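Local atomic coordinates of putative aliphatic sulfonates-binding protein (Escherichia coli, PDB entry 2X26), a protein that probably serves as the periplasmic binding component of an ABC-type transport system that takes up aliphatic sulfonates. Residues 78-83 with 246-251; 85-90 with 114-119. One frame throughout, in Å; residues are numbered along the deposited sequence.

The two contacts follow one another along the chain: 78-83 leads almost directly into 85-90, and interaction 2 is nested inside the long loop that interaction 1 closes. They share no helix or strand. Their centres lie about 17 Å apart, in different lobes of a periplasmic binding protein, each lobe built on its own mixed sheet. Interaction 1 lies at the surface, where the outermost strand 74-80 of one sheet takes on a piece of the loop between helices 235-243 and 255-270, through main-chain bonds and proline contacts. Interaction 2 is buried and joins strand 87-92, inside the other sheet, to the start of helix 115-126, through a carboxylate, serine hydroxyls and a leucine.

Interaction 1. Residues 78-83 with 246-251; sequences GVEPPK and PPTTIK
Gly-78 CA comes within 3.3 Å of Lys-251 O in a C-H...O contact, and the missing side chain leaves room for Ile-250 CG2. Val-79 forms an antiparallel hydrogen-bonded pair with Lys-251: Val-79 N gives to Lys-251 O at 2.9 Å, and Lys-251 N returns a bond to Val-79 O at 3.1 Å. Val-79 O also accepts from a water 2.7 Å away; with OG1 set between the backbone N and the carbonyl carbon (chi1 56°), the hydroxyl of Thr-249 hydrogen-bonds to that water. Glu-80 lies alongside Ile-250, both pointing the same way, with Glu-80 CG 3.7 Å from Ile-250 CG1, while its carboxylate goes on to Tyr-188 and Ser-186. Pro-81, lacking an N-H, ends the exchange of bonds, and Thr-249 N is buried without a partner; Pro-81 CD rests 3.3 Å from Thr-249 O, its ring crossing the threonine side chain at about a right angle. Farther on, Pro-82 O meets Pro-246 CG at 3.4 Å, and Lys-83 CG touches Pro-246 CD, the side chains crossing at about a right angle. A single beta bridge thus extends the sheet edge; beyond it van der Waals contact predominates between the two segments, while Ile-250 also packs on helix 199-218.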
ATOM      1  N   GLY A  78       8.935  -3.293   5.273  1.00  6.71           N
ATOM      2  CA  GLY A  78       9.153  -3.778   3.900  1.00  5.85           C
ATOM      3  C   GLY A  78       8.535  -2.820   2.917  1.00  5.75           C
ATOM      4  O   GLY A  78       7.571  -2.126   3.233  1.00  5.24           O
ATOM      5  N   VAL A  79       9.036  -2.839   1.687  1.00  5.75           N
ATOM      6  CA  VAL A  79       8.467  -1.969   0.619  1.00  5.95           C
ATOM      7  C   VAL A  79       8.347  -2.769  -0.692  1.00  7.22           C
ATOM      8  O   VAL A  79       9.151  -3.677  -0.993  1.00  7.24           O
ATOM      9  CB  VAL A  79       9.336  -0.676   0.393  1.00  7.18           C
ATOM     10  CG1 VAL A  79      10.804  -1.042  -0.032  1.00  6.40           C
ATOM     11  CG2 VAL A  79       8.665   0.296  -0.612  1.00  6.60           C
ATOM     12  N   GLU A  80       7.287  -2.482  -1.434  1.00  6.82           N
ATOM     13  CA  GLU A  80       7.046  -3.067  -2.784  1.00  8.88           C
ATOM     14  C   GLU A  80       7.262  -1.959  -3.813  1.00  9.57           C
ATOM     15  O   GLU A  80       7.094  -0.774  -3.486  1.00  8.49           O
ATOM     16  CB  GLU A  80       5.585  -3.497  -2.875  1.00 10.32           C
ATOM     17  CG  GLU A  80       5.251  -4.588  -1.921  1.00 10.72           C
ATOM     18  CD  GLU A  80       3.773  -4.900  -1.710  1.00 15.12           C
ATOM     19  OE1 GLU A  80       2.919  -4.045  -1.319  1.00 17.58           O
ATOM     20  OE2 GLU A  80       3.483  -6.087  -1.781  1.00 12.10           O
ATOM     21  N   PRO A  81       7.523  -2.329  -5.079  1.00  8.58           N
ATOM     22  CA  PRO A  81       7.780  -1.281  -6.088  1.00  8.84           C
ATOM     23  C   PRO A  81       6.553  -0.433  -6.330  1.00  9.20           C
ATOM     24  O   PRO A  81       5.459  -0.898  -6.149  1.00  9.36           O
ATOM     25  CB  PRO A  81       8.103  -2.074  -7.363  1.00  9.08           C
ATOM     26  CG  PRO A  81       8.444  -3.516  -6.866  1.00 10.11           C
ATOM     27  CD  PRO A  81       7.605  -3.698  -5.627  1.00  9.11           C
ATOM     28  N   PRO A  82       6.747   0.798  -6.772  1.00 10.55           N
ATOM     29  CA  PRO A  82       5.614   1.609  -7.147  1.00 10.63           C
ATOM     30  C   PRO A  82       4.881   1.053  -8.391  1.00  9.27           C
ATOM     31  O   PRO A  82       5.455   0.276  -9.148  1.00  8.56           O
ATOM     32  CB  PRO A  82       6.260   2.952  -7.554  1.00 12.09           C
ATOM     33  CG  PRO A  82       7.619   2.703  -7.841  1.00 11.69           C
ATOM     34  CD  PRO A  82       8.028   1.424  -7.129  1.00 11.56           C
ATOM     35  N   LYS A  83       3.633   1.488  -8.557  1.00  8.07           N
ATOM     36  CA  LYS A  83       2.808   1.049  -9.691  1.00  7.87           C
ATOM     37  C   LYS A  83       2.426   2.276 -10.482  1.00  6.80           C
ATOM     38  O   LYS A  83       1.270   2.696 -10.441  1.00  6.92           O
ATOM     39  CB  LYS A  83       1.517   0.361  -9.183  1.00  8.36           C
ATOM     40  CG  LYS A  83       1.738  -0.904  -8.331  1.00 12.89           C
ATOM     41  CD  LYS A  83       0.402  -1.722  -8.156  1.00 16.21           C
ATOM     42  CE  LYS A  83      -0.892  -0.881  -7.921  1.00 17.94           C
ATOM     43  NZ  LYS A  83      -2.260  -1.546  -8.272  1.00 12.04           N
ATOM     44  N   PRO A 246       3.802  -3.876 -11.853  1.00  9.71           N
ATOM     45  CA  PRO A 246       5.101  -4.446 -12.184  1.00 10.29           C
ATOM     46  C   PRO A 246       5.291  -5.773 -11.430  1.00  9.37           C
ATOM     47  O   PRO A 246       4.514  -6.084 -10.525  1.00  7.42           O
ATOM     48  CB  PRO A 246       6.078  -3.389 -11.605  1.00  9.87           C
ATOM     49  CG  PRO A 246       5.401  -2.902 -10.420  1.00 10.57           C
ATOM     50  CD  PRO A 246       3.911  -2.843 -10.797  1.00 10.00           C
ATOM     51  N   PRO A 247       6.334  -6.557 -11.775  1.00  9.83           N
ATOM     52  CA  PRO A 247       6.602  -7.714 -10.912  1.00 10.77           C
ATOM     53  C   PRO A 247       6.855  -7.239  -9.474  1.00 10.73           C
ATOM     54  O   PRO A 247       7.547  -6.227  -9.268  1.00 10.86           O
ATOM     55  CB  PRO A 247       7.896  -8.305 -11.528  1.00 11.10           C
ATOM     56  CG  PRO A 247       7.794  -7.915 -13.010  1.00 12.20           C
ATOM     57  CD  PRO A 247       7.264  -6.490 -12.928  1.00 10.43           C
ATOM     58  N   THR A 248       6.254  -7.904  -8.496  1.00 12.19           N
ATOM     59  CA  THR A 248       6.363  -7.448  -7.131  1.00 14.79           C
ATOM     60  C   THR A 248       7.583  -8.048  -6.481  1.00 14.44           C
ATOM     61  O   THR A 248       7.936  -9.208  -6.747  1.00 16.50           O
ATOM     62  CB  THR A 248       5.155  -7.913  -6.355  1.00 17.05           C
ATOM     63  OG1 THR A 248       4.049  -7.144  -6.812  1.00 19.97           O
ATOM     64  CG2 THR A 248       5.323  -7.693  -4.811  1.00 18.92           C
ATOM     65  N   THR A 249       8.275  -7.235  -5.692  1.00 12.92           N
ATOM     66  CA  THR A 249       9.301  -7.711  -4.785  1.00 13.05           C
ATOM     67  C   THR A 249       8.909  -7.095  -3.434  1.00 10.72           C
ATOM     68  O   THR A 249       8.250  -6.088  -3.397  1.00  9.29           O
ATOM     69  CB  THR A 249      10.709  -7.240  -5.196  1.00 13.53           C
ATOM     70  OG1 THR A 249      10.745  -5.801  -5.310  1.00 15.51           O
ATOM     71  CG2 THR A 249      11.132  -7.877  -6.574  1.00 14.96           C
ATOM     72  N   ILE A 250       9.254  -7.744  -2.340  1.00  9.98           N
ATOM     73  CA  ILE A 250       9.185  -7.088  -1.024  1.00  8.68           C
ATOM     74  C   ILE A 250      10.610  -7.083  -0.439  1.00  7.73           C
ATOM     75  O   ILE A 250      11.257  -8.146  -0.304  1.00  8.10           O
ATOM     76  CB  ILE A 250       8.200  -7.749  -0.079  1.00  8.51           C
ATOM     77  CG1 ILE A 250       6.802  -7.742  -0.748  1.00 11.35           C
ATOM     78  CG2 ILE A 250       8.113  -6.896   1.225  1.00  7.49           C
ATOM     79  CD1 ILE A 250       5.814  -8.724  -0.200  1.00 10.20           C
ATOM     80  N   LYS A 251      11.106  -5.883  -0.182  1.00  7.27           N
ATOM     81  CA  LYS A 251      12.482  -5.682   0.247  1.00  7.53           C
ATOM     82  C   LYS A 251      12.579  -4.811   1.486  1.00  8.29           C
ATOM     83  O   LYS A 251      11.708  -4.006   1.777  1.00  5.71           O
ATOM     84  CB  LYS A 251      13.259  -4.979  -0.897  1.00  8.26           C
ATOM     85  CG  LYS A 251      13.275  -5.724  -2.222  1.00 12.81           C
ATOM     86  CD  LYS A 251      14.090  -4.901  -3.256  1.00 18.33           C
ATOM     87  CE  LYS A 251      14.143  -5.570  -4.627  1.00 24.19           C
ATOM     88  NZ  LYS A 251      15.279  -4.976  -5.381  1.00 24.27           N
TER
HETATM   89  O   HOH W   1      10.615  -3.758  -3.319  1.00 10.67           O

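Interaction 2. Residues 85-90 with 114-119; sequences KAEVIL and SSSHNL
The polar part of this contact centres on Glu-87, whose carboxylate faces the first turn of helix 115-126. Ser-115 OG donates to Glu-87 OE2 at 2.8 Å, arriving on the syn side and 25° out of the carboxylate plane. A water donates to Glu-87 OE2 at 2.6 Å. With CG anti to the backbone N (chi1 -174°) and a bend at chi2 of 91°, Glu-87 swings its acid group over to Ser-115. Ser-114, the N-cap, accepts weak bonds at its OG from Ser-116 N and His-117 N. The apolar part belongs to Leu-119, one turn beyond Ser-115. Its CD2 lies 3.8 Å from Ile-89 CG1. Leu-119 CD1 approaches Glu-87 CG at 4.1 Å, bringing the glutamate's aliphatic stem into the packing. Were this glutamate an alanine, Ser-115 OG and the water would probably lose their acceptor, and part of Leu-119 its cover. The helix follows strand 107-110 and packs on strand 87-92 of the same sheet, their axes 8.9 Å apart; Trp-159 of strand 155-159 touches Glu-87 and the serines. Small serines let the strand's acid approach the helix start, whose dipole would be expected to stabilise its negative charge, while leucine and isoleucine pack between sheet and helix.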
ATOM      1  N   LYS A  85       1.732   2.849 -13.561  1.00  5.34           N
ATOM      2  CA  LYS A  85       0.694   2.621 -14.570  1.00  6.02           C
ATOM      3  C   LYS A  85      -0.698   2.389 -13.990  1.00  7.13           C
ATOM      4  O   LYS A  85      -1.661   2.322 -14.734  1.00  7.68           O
ATOM      5  CB  LYS A  85       1.060   1.422 -15.442  1.00  7.32           C
ATOM      6  CG  LYS A  85       2.322   1.722 -16.280  1.00 10.87           C
ATOM      7  CD  LYS A  85       2.861   0.462 -16.969  1.00 21.58           C
ATOM      8  CE  LYS A  85       3.557   0.851 -18.314  1.00 27.76           C
ATOM      9  NZ  LYS A  85       4.505  -0.178 -18.883  1.00 30.93           N
ATOM     10  N   ALA A  86      -0.769   2.301 -12.660  1.00  5.63           N
ATOM     11  CA  ALA A  86      -1.993   2.025 -11.934  1.00  7.42           C
ATOM     12  C   ALA A  86      -2.576   3.290 -11.266  1.00  7.68           C
ATOM     13  O   ALA A  86      -3.641   3.256 -10.667  1.00  7.97           O
ATOM     14  CB  ALA A  86      -1.646   0.976 -10.869  1.00  7.12           C
ATOM     15  N   GLU A  87      -1.869   4.413 -11.335  1.00  7.46           N
ATOM     16  CA  GLU A  87      -2.302   5.645 -10.647  1.00  8.27           C
ATOM     17  C   GLU A  87      -2.399   6.734 -11.738  1.00  7.55           C
ATOM     18  O   GLU A  87      -1.415   7.064 -12.329  1.00  5.51           O
ATOM     19  CB  GLU A  87      -1.243   5.971  -9.574  1.00  9.91           C
ATOM     20  CG  GLU A  87      -1.567   7.135  -8.637  1.00 13.74           C
ATOM     21  CD  GLU A  87      -2.312   6.647  -7.376  1.00 13.21           C
ATOM     22  OE1 GLU A  87      -1.865   5.628  -6.808  1.00 18.11           O
ATOM     23  OE2 GLU A  87      -3.309   7.282  -6.985  1.00 12.88           O
ATOM     24  N   VAL A  88      -3.595   7.266 -12.008  1.00  6.01           N
ATOM     25  CA  VAL A  88      -3.837   8.086 -13.220  1.00  4.74           C
ATOM     26  C   VAL A  88      -4.675   9.355 -13.042  1.00  3.71           C
ATOM     27  O   VAL A  88      -5.416   9.494 -12.064  1.00  4.13           O
ATOM     28  CB  VAL A  88      -4.521   7.210 -14.293  1.00  5.41           C
ATOM     29  CG1 VAL A  88      -3.645   5.989 -14.625  1.00  4.28           C
ATOM     30  CG2 VAL A  88      -5.960   6.784 -13.819  1.00  6.37           C
ATOM     31  N   ILE A  89      -4.543  10.282 -14.000  1.00  3.67           N
ATOM     32  CA  ILE A  89      -5.533  11.325 -14.229  1.00  4.36           C
ATOM     33  C   ILE A  89      -6.277  10.983 -15.524  1.00  4.41           C
ATOM     34  O   ILE A  89      -5.635  10.806 -16.589  1.00  5.67           O
ATOM     35  CB  ILE A  89      -4.847  12.704 -14.364  1.00  4.63           C
ATOM     36  CG1 ILE A  89      -4.052  13.028 -13.109  1.00  6.55           C
ATOM     37  CG2 ILE A  89      -5.887  13.822 -14.683  1.00  4.31           C
ATOM     38  CD1 ILE A  89      -3.215  14.372 -13.209  1.00  7.75           C
ATOM     39  N   LEU A  90      -7.593  10.840 -15.422  1.00  4.44           N
ATOM     40  CA  LEU A  90      -8.421  10.520 -16.566  1.00  4.47           C
ATOM     41  C   LEU A  90      -9.161  11.714 -17.069  1.00  5.02           C
ATOM     42  O   LEU A  90      -9.662  12.524 -16.286  1.00  6.22           O
ATOM     43  CB  LEU A  90      -9.487   9.509 -16.171  1.00  4.56           C
ATOM     44  CG  LEU A  90      -9.043   8.116 -15.752  1.00  5.17           C
ATOM     45  CD1 LEU A  90     -10.264   7.392 -15.205  1.00  5.09           C
ATOM     46  CD2 LEU A  90      -8.421   7.317 -16.949  1.00  9.66           C
ATOM     47  N   SER A 114      -5.367  11.645  -0.352  1.00  4.67           N
ATOM     48  CA  SER A 114      -5.128  10.291  -0.918  1.00  4.24           C
ATOM     49  C   SER A 114      -3.870  10.231  -1.822  1.00  4.48           C
ATOM     50  O   SER A 114      -3.224  11.253  -2.108  1.00  3.36           O
ATOM     51  CB  SER A 114      -6.350   9.866  -1.732  1.00  3.79           C
ATOM     52  OG  SER A 114      -6.376  10.609  -2.930  1.00  2.10           O
ATOM     53  N   SER A 115      -3.565   9.042  -2.321  1.00  3.93           N
ATOM     54  CA  SER A 115      -2.482   8.883  -3.321  1.00  4.29           C
ATOM     55  C   SER A 115      -2.767   9.756  -4.571  1.00  3.83           C
ATOM     56  O   SER A 115      -1.820  10.218  -5.224  1.00  4.78           O
ATOM     57  CB  SER A 115      -2.368   7.431  -3.732  1.00  4.45           C
ATOM     58  OG  SER A 115      -3.635   6.977  -4.228  1.00  5.30           O
ATOM     59  N   SER A 116      -4.048   9.963  -4.929  1.00  3.88           N
ATOM     60  CA  SER A 116      -4.379  10.828  -6.078  1.00  4.27           C
ATOM     61  C   SER A 116      -4.076  12.326  -5.802  1.00  4.28           C
ATOM     62  O   SER A 116      -3.690  13.046  -6.722  1.00  3.41           O
ATOM     63  CB  SER A 116      -5.837  10.681  -6.536  1.00  5.93           C
ATOM     64  OG  SER A 116      -6.051   9.340  -6.982  1.00  7.84           O
ATOM     65  N   HIS A 117      -4.274  12.772  -4.546  1.00  3.26           N
ATOM     66  CA  HIS A 117      -3.931  14.155  -4.132  1.00  3.72           C
ATOM     67  C   HIS A 117      -2.413  14.311  -4.332  1.00  3.53           C
ATOM     68  O   HIS A 117      -1.965  15.336  -4.865  1.00  3.94           O
ATOM     69  CB  HIS A 117      -4.378  14.354  -2.654  1.00  2.34           C
ATOM     70  CG  HIS A 117      -4.308  15.768  -2.137  1.00  5.02           C
ATOM     71  ND1 HIS A 117      -5.157  16.236  -1.147  1.00  2.41           N
ATOM     72  CD2 HIS A 117      -3.444  16.783  -2.401  1.00  3.98           C
ATOM     73  CE1 HIS A 117      -4.831  17.486  -0.848  1.00  6.44           C
ATOM     74  NE2 HIS A 117      -3.806  17.844  -1.608  1.00  6.02           N
ATOM     75  N   ASN A 118      -1.624  13.295  -3.960  1.00  3.79           N
ATOM     76  CA  ASN A 118      -0.171  13.378  -4.088  1.00  4.96           C
ATOM     77  C   ASN A 118       0.193  13.430  -5.578  1.00  4.74           C
ATOM     78  O   ASN A 118       1.007  14.266  -6.002  1.00  3.60           O
ATOM     79  CB  ASN A 118       0.489  12.171  -3.377  1.00  4.10           C
ATOM     80  CG  ASN A 118       1.973  12.160  -3.480  1.00  3.39           C
ATOM     81  OD1 ASN A 118       2.653  13.104  -3.042  1.00  6.67           O
ATOM     82  ND2 ASN A 118       2.526  11.064  -4.011  1.00  4.02           N
ATOM     83  N   LEU A 119      -0.426  12.554  -6.374  1.00  5.61           N
ATOM     84  CA  LEU A 119      -0.104  12.478  -7.819  1.00  6.58           C
ATOM     85  C   LEU A 119      -0.422  13.816  -8.440  1.00  6.62           C
ATOM     86  O   LEU A 119       0.377  14.353  -9.204  1.00  5.72           O
ATOM     87  CB  LEU A 119      -0.947  11.406  -8.549  1.00  8.97           C
ATOM     88  CG  LEU A 119      -0.772  11.379 -10.088  1.00 11.66           C
ATOM     89  CD1 LEU A 119       0.223  10.387 -10.367  1.00 16.36           C
ATOM     90  CD2 LEU A 119      -2.011  10.931 -10.748  1.00 18.97           C
TER
HETATM   91  O   HOH W   2      -4.373   8.952  -8.711  1.00 15.56           O